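Local coordinates for class II aldolase/adducin domain protein (Pseudomonas syringae pv. phaseolicola 1448A, PDB 3OCR) that is of unknown function but belongs to the class II aldolase/adducin family and may bind actin filaments, at residues A40-A45 / T56-R61; W50-Y55 / H127-D132; S198-I203 / R255-L260. All coordinates share one frame; numbering follows the deposited sequence.

Contact 1 of 3, residues A40-A45 / T56-R61; sequences AAYRLA and THFSAR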
# COMPACT_ATOMS: atom_id res chain seq x y z
N ALA A 40 -3.03 24.73 -3.13
CA ALA A 40 -3.74 23.70 -2.39
C ALA A 40 -3.86 22.46 -3.24
O ALA A 40 -3.74 21.35 -2.73
CB ALA A 40 -5.12 24.18 -1.98
N ALA A 41 -4.11 22.64 -4.53
CA ALA A 41 -4.25 21.48 -5.44
C ALA A 41 -2.93 20.69 -5.53
O ALA A 41 -2.93 19.46 -5.42
CB ALA A 41 -4.69 21.92 -6.78
N TYR A 42 -1.80 21.41 -5.65
CA TYR A 42 -0.48 20.76 -5.60
C TYR A 42 -0.21 19.96 -4.31
O TYR A 42 0.18 18.80 -4.38
CB TYR A 42 0.64 21.77 -5.85
CG TYR A 42 0.91 22.10 -7.30
CD1 TYR A 42 1.74 21.27 -8.07
CD2 TYR A 42 0.36 23.27 -7.90
CE1 TYR A 42 2.03 21.57 -9.37
CE2 TYR A 42 0.66 23.58 -9.22
CZ TYR A 42 1.48 22.71 -9.96
OH TYR A 42 1.80 22.96 -11.25
N ARG A 43 -0.40 20.59 -3.15
CA ARG A 43 -0.29 19.93 -1.86
C ARG A 43 -1.25 18.78 -1.60
O ARG A 43 -0.89 17.82 -0.91
CB ARG A 43 -0.47 20.95 -0.72
CG ARG A 43 0.47 22.12 -0.84
CD ARG A 43 1.82 21.81 -0.23
NE ARG A 43 2.63 23.01 -0.07
CZ ARG A 43 3.19 23.42 1.06
NH1 ARG A 43 3.09 22.70 2.17
NH2 ARG A 43 3.90 24.53 1.07
N LEU A 44 -2.48 18.89 -2.10
CA LEU A 44 -3.46 17.80 -1.98
C LEU A 44 -3.01 16.57 -2.78
O LEU A 44 -3.16 15.43 -2.32
CB LEU A 44 -4.84 18.25 -2.49
CG LEU A 44 -5.62 19.15 -1.55
CD1 LEU A 44 -6.76 19.87 -2.28
CD2 LEU A 44 -6.16 18.33 -0.37
N ALA A 45 -2.44 16.83 -3.95
CA ALA A 45 -1.97 15.76 -4.84
C ALA A 45 -0.80 15.04 -4.16
O ALA A 45 -0.64 13.83 -4.29
CB ALA A 45 -1.53 16.33 -6.20
N THR A 56 5.29 16.18 -14.09
CA THR A 56 3.85 16.54 -14.09
C THR A 56 3.52 17.88 -13.41
O THR A 56 4.23 18.37 -12.54
CB THR A 56 2.90 15.40 -13.61
OG1 THR A 56 2.71 15.44 -12.19
CG2 THR A 56 3.41 14.03 -14.07
N HIS A 57 2.40 18.46 -13.84
CA HIS A 57 2.09 19.84 -13.58
C HIS A 57 0.60 20.10 -13.55
O HIS A 57 -0.17 19.42 -14.25
CB HIS A 57 2.70 20.70 -14.69
CG HIS A 57 4.17 20.51 -14.85
ND1 HIS A 57 5.09 21.09 -14.00
CD2 HIS A 57 4.89 19.76 -15.73
CE1 HIS A 57 6.31 20.73 -14.36
NE2 HIS A 57 6.21 19.92 -15.40
N PHE A 58 0.21 21.07 -12.73
CA PHE A 58 -1.16 21.60 -12.72
C PHE A 58 -1.11 23.06 -13.15
O PHE A 58 -0.32 23.82 -12.60
CB PHE A 58 -1.75 21.53 -11.31
CG PHE A 58 -1.89 20.15 -10.75
CD1 PHE A 58 -1.83 19.02 -11.56
CD2 PHE A 58 -2.16 19.98 -9.39
CE1 PHE A 58 -1.97 17.76 -11.02
CE2 PHE A 58 -2.32 18.71 -8.85
CZ PHE A 58 -2.23 17.60 -9.69
N SER A 59 -1.97 23.47 -14.08
CA SER A 59 -2.01 24.89 -14.47
C SER A 59 -3.40 25.49 -14.22
O SER A 59 -4.40 24.76 -14.24
CB SER A 59 -1.62 25.07 -15.95
OG SER A 59 -2.52 24.36 -16.78
N ALA A 60 -3.44 26.80 -13.97
CA ALA A 60 -4.68 27.57 -13.86
C ALA A 60 -4.56 28.90 -14.59
O ALA A 60 -3.51 29.55 -14.52
CB ALA A 60 -5.02 27.84 -12.39
N ARG A 61 -5.63 29.32 -15.26
CA ARG A 61 -5.68 30.65 -15.81
C ARG A 61 -5.81 31.71 -14.71
O ARG A 61 -6.59 31.54 -13.76
CB ARG A 61 -6.81 30.80 -16.82
CG ARG A 61 -6.67 32.15 -17.60
CD ARG A 61 -7.81 32.41 -18.48
NE ARG A 61 -7.60 33.52 -19.43
CZ ARG A 61 -7.80 34.81 -19.16
NH1 ARG A 61 -8.15 35.22 -17.94
NH2 ARG A 61 -7.62 35.72 -20.11
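The ring of Tyr42 carries Phe58 on one face: Phe58 CB lies over it, 4.1 Å from the Tyr42 ring centroid, a CH-pi contact, with Phe58 CD2 above the same ring. The two rings are tilted by 36°, an oblique pairing in which the side chains slide past each other in opposite directions. At the edge of the Phe58 ring, near its plane, sits the helix itself: Ala45 CB is 3.6 Å from Phe58 CE2, and Ala41 O and Tyr42 N lie close by. Ala41 CB makes a separate apolar contact, 4.1 Å from Phe58 CD2. Small alanines one turn apart let the helix come down on this ring. Tyr42 leaves the helix with CG anti to its carbonyl carbon (chi1 -81°), which carries the phenol across the gap to the backbone of Phe58. There Phe58 N donates to Tyr42 OH at 2.9 Å, with an angle of 152° at the hydrogen, and Phe58 O is 2.7 Å from Tyr42 OH. The buried hydroxyl is also hydrogen-bonded to Asn72 N, so it reaches the residue following the neighbouring strand 68-71. Phe78 meets both rings edge-to-face, and Leu206 of helix 199-219 touches Phe58. Helix segment 40-45 thus packs, running nearly antiparallel, on strand 58-61 of the central mixed sheet, in the layered alpha/beta fold of the AraD-like class II aldolase family.

Contact 2 of 3, residues W50-Y55 / H127-D132; sequences WTDHIY and HTHTRD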
# COMPACT_ATOMS: atom_id res chain seq x y z
N TRP A 50 -0.51 11.59 -5.63
CA TRP A 50 -0.73 11.58 -7.08
C TRP A 50 0.50 12.11 -7.83
O TRP A 50 0.36 12.65 -8.92
CB TRP A 50 -1.96 12.40 -7.48
CG TRP A 50 -3.27 12.00 -6.84
CD1 TRP A 50 -3.63 10.76 -6.41
CD2 TRP A 50 -4.39 12.85 -6.59
NE1 TRP A 50 -4.91 10.78 -5.90
CE2 TRP A 50 -5.40 12.05 -5.99
CE3 TRP A 50 -4.65 14.21 -6.80
CZ2 TRP A 50 -6.64 12.57 -5.60
CZ3 TRP A 50 -5.88 14.74 -6.41
CH2 TRP A 50 -6.87 13.91 -5.82
N THR A 51 1.68 11.97 -7.24
CA THR A 51 2.86 12.69 -7.73
C THR A 51 3.84 11.75 -8.40
O THR A 51 3.84 10.56 -8.15
CB THR A 51 3.64 13.37 -6.60
OG1 THR A 51 4.02 12.38 -5.63
CG2 THR A 51 2.83 14.46 -5.95
N ASP A 52 4.71 12.33 -9.23
CA ASP A 52 5.79 11.62 -9.87
C ASP A 52 7.02 12.52 -9.70
O ASP A 52 7.54 13.13 -10.65
CB ASP A 52 5.39 11.32 -11.34
CG ASP A 52 6.53 10.78 -12.18
OD1 ASP A 52 7.42 10.12 -11.62
OD2 ASP A 52 6.50 11.00 -13.41
N HIS A 53 7.47 12.62 -8.45
CA HIS A 53 8.64 13.42 -8.07
C HIS A 53 8.45 14.84 -8.59
O HIS A 53 7.46 15.49 -8.26
CB HIS A 53 9.94 12.77 -8.59
CG HIS A 53 11.18 13.31 -7.94
ND1 HIS A 53 11.32 13.43 -6.56
CD2 HIS A 53 12.35 13.74 -8.47
CE1 HIS A 53 12.51 13.93 -6.29
NE2 HIS A 53 13.16 14.12 -7.42
N ILE A 54 9.37 15.33 -9.41
CA ILE A 54 9.29 16.70 -9.89
C ILE A 54 8.63 16.86 -11.25
O ILE A 54 8.68 17.94 -11.84
CB ILE A 54 10.67 17.40 -9.90
CG1 ILE A 54 11.70 16.54 -10.62
CG2 ILE A 54 11.11 17.73 -8.48
CD1 ILE A 54 12.92 17.30 -11.10
N TYR A 55 8.05 15.78 -11.77
CA TYR A 55 7.49 15.80 -13.10
C TYR A 55 5.96 15.95 -12.97
O TYR A 55 5.41 15.88 -11.87
CB TYR A 55 7.95 14.56 -13.85
CG TYR A 55 9.45 14.34 -13.67
CD1 TYR A 55 10.37 15.16 -14.33
CD2 TYR A 55 9.94 13.36 -12.80
CE1 TYR A 55 11.74 15.00 -14.15
CE2 TYR A 55 11.31 13.19 -12.61
CZ TYR A 55 12.21 14.02 -13.29
OH TYR A 55 13.57 13.89 -13.13
N HIS A 127 -2.49 17.29 -14.95
CA HIS A 127 -1.99 16.08 -15.56
C HIS A 127 -1.25 15.24 -14.53
O HIS A 127 -0.43 15.78 -13.80
CB HIS A 127 -1.09 16.42 -16.75
CG HIS A 127 -0.33 15.25 -17.27
ND1 HIS A 127 -0.95 14.09 -17.68
CD2 HIS A 127 1.00 15.03 -17.39
CE1 HIS A 127 -0.04 13.22 -18.06
NE2 HIS A 127 1.16 13.77 -17.90
N THR A 128 -1.55 13.95 -14.42
CA THR A 128 -0.84 13.10 -13.43
C THR A 128 -0.25 11.82 -14.02
O THR A 128 -0.70 11.33 -15.09
CB THR A 128 -1.72 12.69 -12.20
OG1 THR A 128 -2.86 11.98 -12.65
CG2 THR A 128 -2.20 13.90 -11.36
N HIS A 129 0.75 11.30 -13.30
CA HIS A 129 1.40 10.04 -13.63
C HIS A 129 1.35 9.12 -12.42
O HIS A 129 2.37 8.87 -11.79
CB HIS A 129 2.88 10.24 -13.94
CG HIS A 129 3.16 10.91 -15.24
ND1 HIS A 129 4.43 11.36 -15.56
CD2 HIS A 129 2.38 11.19 -16.31
CE1 HIS A 129 4.40 11.90 -16.76
NE2 HIS A 129 3.17 11.82 -17.24
N THR A 130 0.18 8.61 -12.08
CA THR A 130 0.04 7.74 -10.93
C THR A 130 0.13 6.30 -11.37
O THR A 130 -0.12 6.00 -12.55
CB THR A 130 -1.37 7.91 -10.25
OG1 THR A 130 -2.41 7.53 -11.18
CG2 THR A 130 -1.56 9.34 -9.77
N ARG A 131 0.49 5.41 -10.45
CA ARG A 131 0.53 3.97 -10.71
C ARG A 131 -0.72 3.45 -11.42
O ARG A 131 -0.63 2.81 -12.47
CB ARG A 131 0.75 3.23 -9.38
CG ARG A 131 0.72 1.72 -9.46
CD ARG A 131 0.50 1.11 -8.07
NE ARG A 131 -0.78 1.54 -7.51
CZ ARG A 131 -0.95 2.08 -6.30
NH1 ARG A 131 0.10 2.26 -5.50
NH2 ARG A 131 -2.16 2.44 -5.90
N ASP A 132 -1.89 3.70 -10.84
CA ASP A 132 -3.11 3.10 -11.38
C ASP A 132 -3.72 3.86 -12.58
O ASP A 132 -4.31 3.24 -13.49
CB ASP A 132 -4.14 2.86 -10.28
CG ASP A 132 -3.65 1.84 -9.24
OD1 ASP A 132 -2.71 1.05 -9.52
OD2 ASP A 132 -4.19 1.87 -8.12
O HOH W 1 1.80 12.91 -11.25
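From its CB, Asp52 reaches across to His129, the two CB atoms lying 3.8 Å apart. CG stands anti to the backbone N of Asp52 (chi1 171°), which turns the carboxylate toward the imidazole. At the tip, Asp52 OD2 accepts a hydrogen bond from His129 ND1 at 3.0 Å, nearly straight at 165°. The oxygen lies in the plane of the imidazole, at its edge, while the histidine approaches on the anti side of the carboxylate, whose plane is turned 46° from the ring. OD2 has a second partner, His149 NE2 of the second subunit, so two histidines from different chains grip one oxygen. The bond to Asp52 helps fix the rotation of the His129 ring, whose other nitrogen, His129 NE2, is 2.9 Å from His127 NE2. Closer to the backbone, a water accepts from His129 N and donates to Trp50 O, 2.8 Å each way, bridging the two segments. Trp50 is packed by methyls: Thr130 CG2 is 3.6 Å from Trp50 CA, and Thr128 CG2 is 3.8 Å from Trp50 O. Thr130 OG1 turns instead to Gly133 N, as the N-cap of helix 131-137, and to Glu210. Asp52 also begins a type II' turn ending at Tyr55. At the end of strand 124-128, beside a neighbouring subunit, His127 and His129, with His190 against both rings, are consistent with the three-histidine metal site of class II aldolases.

Contact 3 of 3, residues S198-I203 / R255-L260; sequences SVEHAI and RHWNAL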
# COMPACT_ATOMS: atom_id res chain seq x y z
N SER A 198 -12.82 25.48 -13.04
CA SER A 198 -12.12 26.04 -11.88
C SER A 198 -11.13 24.97 -11.44
O SER A 198 -11.22 23.82 -11.89
CB SER A 198 -13.11 26.31 -10.75
OG SER A 198 -13.70 25.10 -10.30
N VAL A 199 -10.19 25.34 -10.58
CA VAL A 199 -9.28 24.39 -9.94
C VAL A 199 -10.10 23.33 -9.17
O VAL A 199 -9.82 22.14 -9.24
CB VAL A 199 -8.29 25.12 -8.99
CG1 VAL A 199 -7.52 24.13 -8.10
CG2 VAL A 199 -7.31 26.00 -9.79
N GLU A 200 -11.14 23.78 -8.48
CA GLU A 200 -11.99 22.89 -7.67
C GLU A 200 -12.67 21.83 -8.55
O GLU A 200 -12.68 20.64 -8.22
CB GLU A 200 -13.05 23.68 -6.92
CG GLU A 200 -12.49 24.84 -6.04
CD GLU A 200 -12.51 26.20 -6.72
OE1 GLU A 200 -11.82 26.39 -7.74
OE2 GLU A 200 -13.22 27.09 -6.21
N HIS A 201 -13.23 22.27 -9.66
CA HIS A 201 -13.90 21.34 -10.59
C HIS A 201 -12.92 20.30 -11.18
O HIS A 201 -13.23 19.10 -11.24
CB HIS A 201 -14.61 22.15 -11.69
CG HIS A 201 -15.27 21.30 -12.73
ND1 HIS A 201 -15.37 21.69 -14.05
CD2 HIS A 201 -15.86 20.08 -12.65
CE1 HIS A 201 -15.99 20.74 -14.74
NE2 HIS A 201 -16.29 19.75 -13.91
N ALA A 202 -11.74 20.77 -11.62
CA ALA A 202 -10.70 19.91 -12.17
C ALA A 202 -10.23 18.88 -11.14
O ALA A 202 -10.05 17.71 -11.45
CB ALA A 202 -9.50 20.75 -12.71
N ILE A 203 -10.04 19.34 -9.91
CA ILE A 203 -9.58 18.46 -8.86
C ILE A 203 -10.63 17.42 -8.48
O ILE A 203 -10.27 16.28 -8.14
CB ILE A 203 -9.16 19.30 -7.60
CG1 ILE A 203 -7.75 19.87 -7.79
CG2 ILE A 203 -9.24 18.44 -6.36
CD1 ILE A 203 -6.57 18.84 -7.83
N ARG A 255 -18.51 21.62 -2.04
CA ARG A 255 -18.55 20.77 -0.85
C ARG A 255 -17.34 19.81 -0.80
O ARG A 255 -16.68 19.66 0.23
CB ARG A 255 -19.87 20.00 -0.81
CG ARG A 255 -20.11 19.16 0.43
CD ARG A 255 -21.47 18.45 0.38
NE ARG A 255 -22.56 19.41 0.25
CZ ARG A 255 -23.30 19.55 -0.84
NH1 ARG A 255 -23.12 18.76 -1.89
NH2 ARG A 255 -24.25 20.47 -0.87
N HIS A 256 -17.10 19.13 -1.93
CA HIS A 256 -15.98 18.21 -2.09
C HIS A 256 -14.66 18.95 -1.84
O HIS A 256 -13.79 18.44 -1.15
CB HIS A 256 -16.01 17.65 -3.51
CG HIS A 256 -14.98 16.59 -3.79
ND1 HIS A 256 -15.31 15.26 -3.97
CD2 HIS A 256 -13.65 16.67 -3.99
CE1 HIS A 256 -14.22 14.57 -4.23
NE2 HIS A 256 -13.20 15.40 -4.25
N TRP A 257 -14.53 20.13 -2.42
CA TRP A 257 -13.31 20.90 -2.33
C TRP A 257 -13.07 21.39 -0.89
O TRP A 257 -11.94 21.33 -0.40
CB TRP A 257 -13.36 22.11 -3.26
CG TRP A 257 -12.21 23.06 -3.08
CD1 TRP A 257 -12.19 24.24 -2.35
CD2 TRP A 257 -10.90 22.92 -3.65
NE1 TRP A 257 -10.95 24.83 -2.46
CE2 TRP A 257 -10.14 24.04 -3.23
CE3 TRP A 257 -10.30 21.96 -4.47
CZ2 TRP A 257 -8.79 24.22 -3.62
CZ3 TRP A 257 -8.97 22.12 -4.85
CH2 TRP A 257 -8.23 23.24 -4.42
N ASN A 258 -14.13 21.87 -0.25
CA ASN A 258 -14.01 22.46 1.11
C ASN A 258 -13.53 21.42 2.14
O ASN A 258 -12.87 21.77 3.13
CB ASN A 258 -15.35 23.03 1.57
CG ASN A 258 -15.73 24.31 0.85
OD1 ASN A 258 -14.91 24.94 0.19
ND2 ASN A 258 -16.98 24.72 1.01
N ALA A 259 -13.91 20.16 1.93
CA ALA A 259 -13.46 19.06 2.79
C ALA A 259 -12.00 18.73 2.52
O ALA A 259 -11.23 18.53 3.45
CB ALA A 259 -14.34 17.81 2.62
N LEU A 260 -11.61 18.68 1.26
CA LEU A 260 -10.19 18.53 0.91
C LEU A 260 -9.34 19.60 1.60
O LEU A 260 -8.29 19.29 2.16
CB LEU A 260 -9.98 18.57 -0.60
CG LEU A 260 -10.47 17.32 -1.35
CD1 LEU A 260 -10.21 17.44 -2.84
CD2 LEU A 260 -9.86 16.03 -0.82
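Two helices of the alpha/beta fold meet here, segment 199-203 in the first turns of helix 199-219 lying perpendicular to segment 255-260 of helix 251-265, with Trp257 as the side chain between them. One face of its indole is taken by Glu200: CG sits 3.5 Å from the centroid of the Trp257 five-membered ring, only 13° off the normal, a CH-pi contact. The glutamate chain is bent at chi2 (96°), so its methylene lies on the indole while the carboxylate plane is tilted from that of the ring. Ile203 comes to the benzo edge instead, its CG1 3.9 Å from Trp257 CZ3. Val199 CG1 reaches Trp257 CH2 obliquely, also at 3.9 Å. With chi1 at 172° the indole extends away from its own backbone N, toward segment 198-203. Helix 199-219 follows strand 191-196 and packs over the central sheet, and this is its N-terminal end: Ser198 is the N-cap, its OG accepting from His201 N at 2.9 Å. Helix 29-47 adds Ala41 against Val199 and Ile203, and Leu44 against Leu260. Farther along, Ile203 CG2 meets Leu260 CD1 at 3.8 Å, a purely apolar touch. His256, next to the tryptophan, reaches other partners: its NE2 is hydrogen-bonded to His207 ND1, and its ND1 to Tyr55 OH of the third subunit.

How the contacts relate
All three contacts are largely buried, but contact 1 lies nearest the centre of the chain and contacts 2 and 3 farther out, each beside another subunit. Contacts 1 and 2 share the sheet, since strands 58-61 and 124-128 are neighbours and His57 O lies 3.2 Å from His127 N. Contacts 1 and 3 meet through helix 29-47, with Ala41 CB 3.8 Å from Ile203 CD1. Contacts 2 and 3 do not touch within the chain, yet His53 and Tyr55 bond to His256 of another subunit. Contact 3 is held by apolar and CH-pi packing, contact 1 adds a tyrosine hydroxyl to its packed rings, and contact 2 pairs a carboxylate-imidazole bond and a bridging water with methyl packing on Trp50.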